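Local coordinates for protein DNA polymerase III, beta subunit (Thermotoga maritima, PDB 1VPK) that probably tethers DNA polymerases and other proteins to DNA and makes them processive, as a ring-shaped head-to-tail homodimer around the duplex, at residues T265-R271 and E345-F351; R271-R275 and L339-T344; E297-L303 and D315-K321. One frame throughout, in Å; residues are numbered along the deposited sequence.

Contact 1 (T265-R271 and E345-F351)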
loop_
_atom_site.group_PDB
_atom_site.type_symbol
_atom_site.label_atom_id
_atom_site.label_comp_id
_atom_site.label_asym_id
_atom_site.label_seq_id
_atom_site.Cartn_x
_atom_site.Cartn_y
_atom_site.Cartn_z
ATOM N N THR A 265 11.372 -15.976 34.786
ATOM C CA THR A 265 10.027 -16.164 34.270
ATOM C C THR A 265 10.096 -16.615 32.792
ATOM O O THR A 265 10.829 -16.043 31.991
ATOM C CB THR A 265 9.235 -14.852 34.376
ATOM O OG1 THR A 265 9.304 -14.352 35.724
ATOM C CG2 THR A 265 7.807 -15.061 33.994
ATOM N N LYS A 266 9.352 -17.666 32.462
ATOM C CA LYS A 266 9.193 -18.110 31.081
ATOM C C LYS A 266 7.710 -18.234 30.746
ATOM O O LYS A 266 6.972 -18.818 31.495
ATOM C CB LYS A 266 9.841 -19.485 30.926
ATOM C CG LYS A 266 9.806 -20.011 29.497
ATOM C CD LYS A 266 10.158 -21.482 29.442
ATOM C CE LYS A 266 11.590 -21.740 29.900
ATOM N NZ LYS A 266 12.501 -21.230 28.855
ATOM N N VAL A 267 7.304 -17.690 29.612
ATOM C CA VAL A 267 5.933 -17.737 29.158
ATOM C C VAL A 267 5.897 -18.420 27.782
ATOM O O VAL A 267 6.679 -18.088 26.890
ATOM C CB VAL A 267 5.400 -16.320 29.043
ATOM C CG1 VAL A 267 4.149 -16.279 28.325
ATOM C CG2 VAL A 267 5.190 -15.705 30.420
ATOM N N VAL A 268 5.055 -19.435 27.649
ATOM C CA VAL A 268 4.798 -20.038 26.345
ATOM C C VAL A 268 3.423 -19.584 25.933
ATOM O O VAL A 268 2.462 -19.682 26.694
ATOM C CB VAL A 268 4.929 -21.574 26.385
ATOM C CG1 VAL A 268 4.572 -22.197 25.036
ATOM C CG2 VAL A 268 6.331 -21.958 26.790
ATOM N N VAL A 269 3.327 -19.087 24.709
ATOM C CA VAL A 269 2.112 -18.443 24.244
ATOM C C VAL A 269 2.036 -18.595 22.727
ATOM O O VAL A 269 3.059 -18.608 22.058
ATOM C CB VAL A 269 2.082 -16.950 24.686
ATOM C CG1 VAL A 269 3.206 -16.159 24.074
ATOM C CG2 VAL A 269 0.731 -16.288 24.368
ATOM N N SER A 270 0.813 -18.727 22.210
ATOM C CA SER A 270 0.552 -18.810 20.769
ATOM C C SER A 270 1.040 -17.529 20.065
ATOM O O SER A 270 0.811 -16.430 20.539
ATOM C CB SER A 270 -0.953 -19.069 20.499
ATOM O OG SER A 270 -1.302 -18.529 19.246
ATOM N N ARG A 271 1.762 -17.680 18.959
ATOM C CA ARG A 271 2.214 -16.520 18.182
ATOM C C ARG A 271 1.025 -15.698 17.613
ATOM O O ARG A 271 1.009 -14.482 17.710
ATOM C CB ARG A 271 3.129 -17.001 17.052
ATOM C CG ARG A 271 3.861 -15.891 16.291
ATOM C CD ARG A 271 4.843 -16.494 15.337
ATOM N NE ARG A 271 4.157 -17.221 14.276
ATOM C CZ ARG A 271 3.765 -16.715 13.117
ATOM N NH1 ARG A 271 4.020 -15.452 12.782
ATOM N NH2 ARG A 271 3.145 -17.516 12.251
ATOM N N GLU A 345 4.061 -21.942 15.607
ATOM C CA GLU A 345 2.759 -21.547 16.121
ATOM C C GLU A 345 2.824 -21.051 17.537
ATOM O O GLU A 345 1.965 -20.269 17.938
ATOM C CB GLU A 345 1.767 -22.688 16.075
ATOM C CG GLU A 345 1.472 -23.149 14.704
ATOM C CD GLU A 345 0.553 -24.351 14.664
ATOM O OE1 GLU A 345 -0.212 -24.574 15.609
ATOM O OE2 GLU A 345 0.613 -25.096 13.662
ATOM N N GLU A 346 3.840 -21.529 18.276
ATOM C CA GLU A 346 4.100 -21.154 19.649
ATOM C C GLU A 346 5.468 -20.516 19.779
ATOM O O GLU A 346 6.414 -20.888 19.097
ATOM C CB GLU A 346 4.046 -22.385 20.570
ATOM C CG GLU A 346 2.675 -23.039 20.666
ATOM C CD GLU A 346 1.692 -22.268 21.495
ATOM O OE1 GLU A 346 2.092 -21.700 22.522
ATOM O OE2 GLU A 346 0.496 -22.248 21.152
ATOM N N ILE A 347 5.561 -19.570 20.688
ATOM C CA ILE A 347 6.810 -18.890 20.994
ATOM C C ILE A 347 7.031 -18.902 22.517
ATOM O O ILE A 347 6.075 -19.113 23.303
ATOM C CB ILE A 347 6.830 -17.422 20.451
ATOM C CG1 ILE A 347 5.790 -16.533 21.141
ATOM C CG2 ILE A 347 6.558 -17.399 18.951
ATOM C CD1 ILE A 347 6.368 -15.491 22.016
ATOM N N GLU A 348 8.285 -18.688 22.917
ATOM C CA GLU A 348 8.593 -18.414 24.305
ATOM C C GLU A 348 9.075 -17.008 24.514
ATOM O O GLU A 348 9.781 -16.441 23.678
ATOM C CB GLU A 348 9.722 -19.283 24.862
ATOM C CG GLU A 348 9.700 -20.676 24.562
ATOM C CD GLU A 348 10.664 -21.407 25.474
ATOM O OE1 GLU A 348 11.726 -20.839 25.873
ATOM O OE2 GLU A 348 10.328 -22.535 25.818
ATOM N N MET A 349 8.660 -16.450 25.635
ATOM C CA MET A 349 9.147 -15.186 26.137
ATOM C C MET A 349 9.811 -15.448 27.476
ATOM O O MET A 349 9.172 -15.988 28.359
ATOM C CB MET A 349 8.013 -14.241 26.354
ATOM C CG MET A 349 7.211 -13.927 25.104
ATOM S SD MET A 349 6.057 -12.605 25.396
ATOM C CE MET A 349 6.935 -11.108 25.273
ATOM N N ASN A 350 11.068 -15.014 27.624
ATOM C CA ASN A 350 11.922 -15.327 28.769
ATOM C C ASN A 350 12.371 -14.009 29.401
ATOM O O ASN A 350 12.893 -13.140 28.692
ATOM C CB ASN A 350 13.144 -16.116 28.315
ATOM C CG ASN A 350 12.804 -17.551 27.851
ATOM O OD1 ASN A 350 12.596 -18.412 28.670
ATOM N ND2 ASN A 350 12.800 -17.795 26.535
ATOM N N PHE A 351 12.191 -13.876 30.713
ATOM C CA PHE A 351 12.405 -12.632 31.430
ATOM C C PHE A 351 13.247 -12.870 32.668
ATOM O O PHE A 351 13.252 -13.983 33.241
ATOM C CB PHE A 351 11.086 -12.047 31.918
ATOM C CG PHE A 351 9.996 -11.926 30.867
ATOM C CD1 PHE A 351 9.139 -12.960 30.642
ATOM C CD2 PHE A 351 9.810 -10.755 30.148
ATOM C CE1 PHE A 351 8.110 -12.867 29.719
ATOM C CE2 PHE A 351 8.753 -10.648 29.227
ATOM C CZ PHE A 351 7.916 -11.727 29.025
HETATM O O HOH W 1 0.042 -19.371 16.408
#
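Lys266 and Asn350 form a non-hydrogen-bonded pair of two antiparallel strands, and their side chains run side by side on one face of the sheet. The Lys266 chain starts with CG opposite its backbone N (chi1 -177°), then bends twice near its end. The bends bring Lys266 NZ to Asn350 OD1, a hydrogen bond of 2.8 Å in the amide plane and on a lone pair. Lys266 NZ also makes a salt bridge of 3.1 Å to Glu348 OE1, on the syn side but out of the carboxylate plane. Asn350 ND2 donates to that oxygen from the anti side, at 3.3 Å, so OE1 takes two donors from these strands, and a weak third from Asn361 ND2. With an alanine in place of Lys266, Asn350 OD1 would probably lose its ammonium partner and Glu348 its opposite charge.

The other face is mostly apolar; its one hydroxyl, Thr265 OG1, is bonded to Glu324 O. Val269 CG1 sits between its backbone N and carbonyl carbon (chi1 63°), and this turns it onto Ile347 CD1 at 3.8 Å. Val267 CG2 meets the edge of the Phe351 ring at CE1, 4.1 Å away. Paired backbone bonds join Thr265 to Phe351, Val267 to Met349 and Val269 to Ile347. Arg271 N donates to Glu345 O at 2.8 Å. Ser270 is the N-cap of the following helix, and its OG takes the N-H of Glu273.

The ladder thus has two faces: a polar one with a charge network, and a buried, largely hydrophobic one turned to Ile296 and Ile360 of the C-terminal domain.

Contact 2 (R271-R275 and L339-T344)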
loop_
_atom_site.group_PDB
_atom_site.type_symbol
_atom_site.label_atom_id
_atom_site.label_comp_id
_atom_site.label_asym_id
_atom_site.label_seq_id
_atom_site.Cartn_x
_atom_site.Cartn_y
_atom_site.Cartn_z
ATOM N N ARG A 271 1.762 -17.680 18.959
ATOM C CA ARG A 271 2.214 -16.520 18.182
ATOM C C ARG A 271 1.025 -15.698 17.613
ATOM O O ARG A 271 1.009 -14.482 17.710
ATOM C CB ARG A 271 3.129 -17.001 17.052
ATOM C CG ARG A 271 3.861 -15.891 16.291
ATOM C CD ARG A 271 4.843 -16.494 15.337
ATOM N NE ARG A 271 4.157 -17.221 14.276
ATOM C CZ ARG A 271 3.765 -16.715 13.117
ATOM N NH1 ARG A 271 4.020 -15.452 12.782
ATOM N NH2 ARG A 271 3.145 -17.516 12.251
ATOM N N LYS A 272 0.052 -16.375 17.014
ATOM C CA LYS A 272 -1.208 -15.738 16.568
ATOM C C LYS A 272 -1.951 -15.032 17.712
ATOM O O LYS A 272 -2.376 -13.902 17.543
ATOM C CB LYS A 272 -2.130 -16.793 15.967
ATOM C CG LYS A 272 -3.481 -16.316 15.453
ATOM C CD LYS A 272 -4.331 -17.490 15.032
ATOM C CE LYS A 272 -5.570 -17.058 14.263
ATOM N NZ LYS A 272 -5.231 -16.508 12.900
ATOM N N GLU A 273 -2.067 -15.694 18.857
ATOM C CA GLU A 273 -2.753 -15.184 20.090
ATOM C C GLU A 273 -2.144 -13.885 20.624
ATOM O O GLU A 273 -2.828 -12.878 20.849
ATOM C CB GLU A 273 -2.686 -16.302 21.179
ATOM C CG GLU A 273 -3.002 -15.948 22.632
ATOM C CD GLU A 273 -2.914 -17.160 23.648
ATOM O OE1 GLU A 273 -2.129 -18.163 23.496
ATOM O OE2 GLU A 273 -3.643 -17.037 24.671
ATOM N N LEU A 274 -0.836 -13.879 20.753
ATOM C CA LEU A 274 -0.140 -12.675 21.170
ATOM C C LEU A 274 -0.169 -11.574 20.114
ATOM O O LEU A 274 -0.299 -10.401 20.463
ATOM C CB LEU A 274 1.286 -13.023 21.500
ATOM C CG LEU A 274 2.146 -11.889 22.063
ATOM C CD1 LEU A 274 1.551 -11.315 23.314
ATOM C CD2 LEU A 274 3.542 -12.428 22.323
ATOM N N ARG A 275 0.039 -11.921 18.844
ATOM C CA ARG A 275 -0.077 -10.932 17.743
ATOM C C ARG A 275 -1.436 -10.243 17.765
ATOM O O ARG A 275 -1.534 -9.022 17.652
ATOM C CB ARG A 275 0.169 -11.620 16.394
ATOM C CG ARG A 275 0.107 -10.739 15.132
ATOM C CD ARG A 275 -0.452 -11.513 13.866
ATOM N NE ARG A 275 0.176 -12.845 13.727
ATOM C CZ ARG A 275 -0.378 -13.940 13.188
ATOM N NH1 ARG A 275 -1.606 -13.911 12.671
ATOM N NH2 ARG A 275 0.322 -15.082 13.174
ATOM N N LEU A 339 7.390 -11.308 16.041
ATOM C CA LEU A 339 6.416 -12.361 15.781
ATOM C C LEU A 339 6.195 -12.580 14.322
ATOM O O LEU A 339 6.062 -13.700 13.893
ATOM C CB LEU A 339 5.060 -12.056 16.459
ATOM C CG LEU A 339 5.166 -11.820 17.960
ATOM C CD1 LEU A 339 3.795 -11.476 18.563
ATOM C CD2 LEU A 339 5.863 -13.021 18.643
ATOM N N LYS A 340 6.191 -11.494 13.558
ATOM C CA LYS A 340 6.168 -11.554 12.108
ATOM C C LYS A 340 7.239 -12.463 11.538
ATOM O O LYS A 340 7.040 -13.045 10.474
ATOM C CB LYS A 340 6.397 -10.156 11.496
ATOM C CG LYS A 340 5.346 -9.102 11.844
ATOM C CD LYS A 340 5.719 -7.706 11.300
ATOM C CE LYS A 340 4.714 -6.587 11.788
ATOM N NZ LYS A 340 5.449 -5.327 12.235
ATOM N N HIS A 341 8.405 -12.531 12.186
ATOM C CA HIS A 341 9.511 -13.285 11.634
ATOM C C HIS A 341 9.701 -14.680 12.180
ATOM O O HIS A 341 10.605 -15.389 11.758
ATOM C CB HIS A 341 10.787 -12.480 11.841
ATOM C CG HIS A 341 10.812 -11.237 11.030
ATOM N ND1 HIS A 341 10.297 -10.050 11.484
ATOM C CD2 HIS A 341 11.168 -11.032 9.749
ATOM C CE1 HIS A 341 10.389 -9.141 10.533
ATOM N NE2 HIS A 341 10.935 -9.708 9.476
ATOM N N ILE A 342 8.878 -15.057 13.151
ATOM C CA ILE A 342 8.881 -16.415 13.677
ATOM C C ILE A 342 7.833 -17.221 12.953
ATOM O O ILE A 342 6.722 -16.746 12.690
ATOM C CB ILE A 342 8.639 -16.403 15.185
ATOM C CG1 ILE A 342 9.864 -15.790 15.887
ATOM C CG2 ILE A 342 8.334 -17.811 15.723
ATOM C CD1 ILE A 342 9.730 -15.622 17.359
ATOM N N GLU A 343 8.175 -18.464 12.653
ATOM C CA GLU A 343 7.298 -19.323 11.850
ATOM C C GLU A 343 6.563 -20.378 12.658
ATOM O O GLU A 343 5.536 -20.871 12.205
ATOM C CB GLU A 343 8.117 -19.948 10.722
ATOM C CG GLU A 343 9.028 -18.876 10.085
ATOM C CD GLU A 343 9.581 -19.231 8.709
ATOM O OE1 GLU A 343 8.982 -20.079 7.967
ATOM O OE2 GLU A 343 10.623 -18.610 8.366
ATOM N N THR A 344 7.020 -20.681 13.864
ATOM C CA THR A 344 6.303 -21.626 14.715
ATOM C C THR A 344 4.997 -21.058 15.267
ATOM O O THR A 344 4.860 -19.853 15.404
ATOM C CB THR A 344 7.170 -22.120 15.909
ATOM O OG1 THR A 344 7.635 -21.005 16.691
ATOM C CG2 THR A 344 8.349 -22.868 15.400
#
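Arg271 lays its guanidinium against the carbonyl of Ile342, whose O lies over one face, 3.0 Å from CZ. That oxygen is close to NE and NH1 too, but the angles are too poor for hydrogen bonds. The true bonds leave from the edge of the group. NE donates to Thr344 O at 2.9 Å, and NH1 donates to Leu339 O at the same length; both acceptors lie slightly out of the guanidinium plane. The bend at chi3 (67°) turns the head out of line with the extended CB to CD stem and aims these two N-H groups at separate carbonyls. Three backbone oxygens surround one cationic group, two bonded at its edge and one over its face, and its positive charge probably suits all three.

Leu339 O is gripped twice. Ile342 N reaches it from within the turn, and Arg271 NH1 comes from the opposite face of the carbonyl plane. This is the C-terminal end of helix 332-341, where carbonyls run out of helical N-H partners, and an arginine from the first turn of helix 271-285 serves the exit loop. Both helices belong to the C-terminal domain of this DNA polymerase III beta subunit.

Behind the guanidinium the stem packs on aliphatic groups and on these carbonyls. The Arg271 stem and the Leu339 side chain slide past each other in opposite directions, with CG 4.0 Å from Leu339 CB. Arg271 CD rests on Ile342 CG2 at 3.8 Å. Leu339 CD1 reaches across to helix 271-285, meeting Leu274 CD2 at 3.9 Å, the two leucines crossed at about a right angle. On the other face of the Arg271 guanidinium, NH2 of Arg275 lies 3.5 Å above the plane, toward the rim.

Contact 3 (E297-L303 and D315-K321); sequences EENVMRL and DEVEVQK
The beta hairpin of strands 300-307 and 311-318 forms one side of a four-stranded antiparallel sheet in the C-terminal domain. Paired backbone bonds tie Met301 to Val317 and Leu303 to Asp315. The ladder frays toward the start of strand 300-307, where a single bond of 3.1 Å runs from Val319 N to Asn299 O, reaching it from above the carbonyl plane.

On the inner face Met301 and Val317 lie side by side. Met301 CG stands opposite the backbone N (chi1 -176°), and the chain bends only at its end, bringing CE to Val317 CG2 at 4.1 Å. Val319 crosses this methionine at about a right angle, its CG1 3.9 Å from Met301 CB. On the other face the extended Glu316 side chain passes Val300, with CG 3.9 Å from Val300 CB. Its OE1 comes near the plane of the Arg302 guanidinium, at the edge, but the ion pair with NE is long at 3.8 Å. The firmer partner of Arg302 is Glu295.

Lys321 lies at the open end of the hairpin, away from its turn. Two bends in its chain, at chi2 and chi3, bring NZ to Glu298 OE1 at 2.6 Å, a salt bridge made from above the carboxylate plane. Asp325 and the carbonyl of Gly323 also hold this NZ, so the ammonium is probably well compensated.

Met301 and Leu303 pack on Phe294 of strand 292-296, while Leu303 and Val317 touch Ser277 of helix 271-285. Asp315 bonds to Ser277 and Arg280 of that helix. It also bonds to Ser114 and Thr115 of the second subunit, where its strand pairs with one of that chain and carries the sheet across the dimer interface.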
loop_
_atom_site.group_PDB
_atom_site.type_symbol
_atom_site.label_atom_id
_atom_site.label_comp_id
_atom_site.label_asym_id
_atom_site.label_seq_id
_atom_site.Cartn_x
_atom_site.Cartn_y
_atom_site.Cartn_z
ATOM N N GLU A 297 1.038 -13.578 35.307
ATOM C CA GLU A 297 0.535 -14.293 36.448
ATOM C C GLU A 297 0.613 -15.770 36.095
ATOM O O GLU A 297 1.147 -16.148 35.040
ATOM C CB GLU A 297 -0.915 -13.897 36.739
ATOM C CG GLU A 297 -1.095 -12.381 36.943
ATOM C CD GLU A 297 -2.564 -11.925 36.950
ATOM O OE1 GLU A 297 -3.479 -12.796 37.056
ATOM O OE2 GLU A 297 -2.792 -10.683 36.867
ATOM N N GLU A 298 0.072 -16.616 36.961
ATOM C CA GLU A 298 0.374 -18.017 36.864
ATOM C C GLU A 298 -0.110 -18.688 35.579
ATOM O O GLU A 298 0.627 -19.510 35.010
ATOM C CB GLU A 298 -0.120 -18.754 38.106
ATOM C CG GLU A 298 0.517 -20.199 38.272
ATOM C CD GLU A 298 1.935 -20.406 37.620
ATOM O OE1 GLU A 298 2.930 -19.751 38.037
ATOM O OE2 GLU A 298 2.029 -21.259 36.685
ATOM N N ASN A 299 -1.312 -18.330 35.132
ATOM C CA ASN A 299 -1.983 -18.950 33.976
ATOM C C ASN A 299 -2.322 -17.992 32.821
ATOM O O ASN A 299 -2.808 -18.428 31.776
ATOM C CB ASN A 299 -3.339 -19.530 34.451
ATOM C CG ASN A 299 -3.173 -20.754 35.300
ATOM O OD1 ASN A 299 -3.565 -20.783 36.454
ATOM N ND2 ASN A 299 -2.548 -21.769 34.739
ATOM N N VAL A 300 -2.171 -16.701 33.065
ATOM C CA VAL A 300 -2.553 -15.673 32.118
ATOM C C VAL A 300 -1.556 -14.549 32.192
ATOM O O VAL A 300 -0.802 -14.390 33.170
ATOM C CB VAL A 300 -4.003 -15.079 32.377
ATOM C CG1 VAL A 300 -5.054 -16.133 32.234
ATOM C CG2 VAL A 300 -4.126 -14.471 33.751
ATOM N N MET A 301 -1.586 -13.748 31.151
ATOM C CA MET A 301 -0.812 -12.560 31.059
ATOM C C MET A 301 -1.803 -11.494 30.639
ATOM O O MET A 301 -2.554 -11.727 29.699
ATOM C CB MET A 301 0.243 -12.830 29.990
ATOM C CG MET A 301 1.199 -11.810 29.769
ATOM S SD MET A 301 2.553 -12.382 28.714
ATOM C CE MET A 301 1.819 -12.795 27.159
ATOM N N ARG A 302 -1.861 -10.368 31.350
ATOM C CA ARG A 302 -2.678 -9.226 30.925
ATOM C C ARG A 302 -1.798 -8.209 30.226
ATOM O O ARG A 302 -0.706 -7.893 30.715
ATOM C CB ARG A 302 -3.356 -8.550 32.120
ATOM C CG ARG A 302 -4.248 -9.485 32.995
ATOM C CD ARG A 302 -4.612 -8.801 34.316
ATOM N NE ARG A 302 -5.905 -8.120 34.267
ATOM C CZ ARG A 302 -6.199 -6.937 34.831
ATOM N NH1 ARG A 302 -5.279 -6.211 35.468
ATOM N NH2 ARG A 302 -7.429 -6.431 34.714
ATOM N N LEU A 303 -2.260 -7.698 29.088
ATOM C CA LEU A 303 -1.565 -6.657 28.365
ATOM C C LEU A 303 -2.347 -5.362 28.580
ATOM O O LEU A 303 -3.549 -5.324 28.347
ATOM C CB LEU A 303 -1.450 -6.934 26.848
ATOM C CG LEU A 303 -0.826 -8.191 26.224
ATOM C CD1 LEU A 303 -0.056 -7.918 24.974
ATOM C CD2 LEU A 303 -0.027 -8.984 27.184
ATOM N N ASP A 315 -6.148 -6.467 27.933
ATOM C CA ASP A 315 -6.420 -7.724 27.249
ATOM C C ASP A 315 -5.758 -8.890 27.995
ATOM O O ASP A 315 -4.581 -8.865 28.260
ATOM C CB ASP A 315 -5.889 -7.711 25.818
ATOM C CG ASP A 315 -6.468 -8.843 24.994
ATOM O OD1 ASP A 315 -7.691 -9.079 25.062
ATOM O OD2 ASP A 315 -5.722 -9.538 24.310
ATOM N N GLU A 316 -6.516 -9.931 28.267
ATOM C CA GLU A 316 -6.013 -11.050 29.056
ATOM C C GLU A 316 -5.870 -12.281 28.194
ATOM O O GLU A 316 -6.841 -12.689 27.586
ATOM C CB GLU A 316 -6.992 -11.326 30.173
ATOM C CG GLU A 316 -6.572 -12.471 31.085
ATOM C CD GLU A 316 -7.374 -12.478 32.370
ATOM O OE1 GLU A 316 -7.161 -11.580 33.199
ATOM O OE2 GLU A 316 -8.215 -13.389 32.525
ATOM N N VAL A 317 -4.669 -12.862 28.119
ATOM C CA VAL A 317 -4.449 -14.039 27.276
ATOM C C VAL A 317 -3.926 -15.218 28.064
ATOM O O VAL A 317 -3.163 -15.037 29.022
ATOM C CB VAL A 317 -3.541 -13.756 26.067
ATOM C CG1 VAL A 317 -4.085 -12.560 25.296
ATOM C CG2 VAL A 317 -2.123 -13.522 26.436
ATOM N N GLU A 318 -4.341 -16.410 27.655
ATOM C CA GLU A 318 -3.926 -17.664 28.299
ATOM C C GLU A 318 -2.512 -18.026 27.931
ATOM O O GLU A 318 -2.132 -17.970 26.774
ATOM C CB GLU A 318 -4.842 -18.814 27.898
ATOM C CG GLU A 318 -6.218 -18.689 28.430
ATOM C CD GLU A 318 -7.143 -19.765 27.907
ATOM O OE1 GLU A 318 -6.670 -20.693 27.201
ATOM O OE2 GLU A 318 -8.357 -19.664 28.202
ATOM N N VAL A 319 -1.716 -18.435 28.924
ATOM C CA VAL A 319 -0.297 -18.708 28.691
ATOM C C VAL A 319 0.068 -19.887 29.562
ATOM O O VAL A 319 -0.634 -20.165 30.526
ATOM C CB VAL A 319 0.642 -17.536 29.049
ATOM C CG1 VAL A 319 0.340 -16.304 28.249
ATOM C CG2 VAL A 319 0.638 -17.219 30.542
ATOM N N GLN A 320 1.140 -20.583 29.187
ATOM C CA GLN A 320 1.819 -21.459 30.112
ATOM C C GLN A 320 3.043 -20.727 30.639
ATOM O O GLN A 320 3.871 -20.252 29.845
ATOM C CB GLN A 320 2.186 -22.746 29.410
ATOM C CG GLN A 320 0.960 -23.571 28.975
ATOM C CD GLN A 320 0.187 -24.159 30.111
ATOM O OE1 GLN A 320 0.744 -24.681 31.085
ATOM N NE2 GLN A 320 -1.136 -24.084 30.010
ATOM N N LYS A 321 3.131 -20.574 31.963
ATOM C CA LYS A 321 4.173 -19.776 32.617
ATOM C C LYS A 321 4.914 -20.571 33.737
ATOM O O LYS A 321 4.288 -21.180 34.579
ATOM C CB LYS A 321 3.515 -18.526 33.201
ATOM C CG LYS A 321 4.442 -17.568 33.955
ATOM C CD LYS A 321 4.602 -17.977 35.427
ATOM C CE LYS A 321 4.257 -16.888 36.408
ATOM N NZ LYS A 321 4.192 -17.503 37.786
HETATM O O HOH W 2 -3.132 -23.049 32.480
#

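Overall arrangement
All three contacts lie in the C-terminal domain. Contacts 1 and 2 have centres about 10 Å apart, as do contacts 1 and 3; contacts 2 and 3 are about 16 Å apart. Along the chain, 265-271 runs into 271-275, then come both halves of contact 3, and 339-344 leads into 345-351. Arg271 belongs to contacts 1 and 2. Strand 320-323 pairs beside strand 265-270, which joins contact 3 to the sheet of contact 1. Leu274 bridges the three, touching Met349, Leu339 and Met301. Two sheets and two helices thus share one core, reaching from the long sheet shared with the central domain to the dimer interface of the ring.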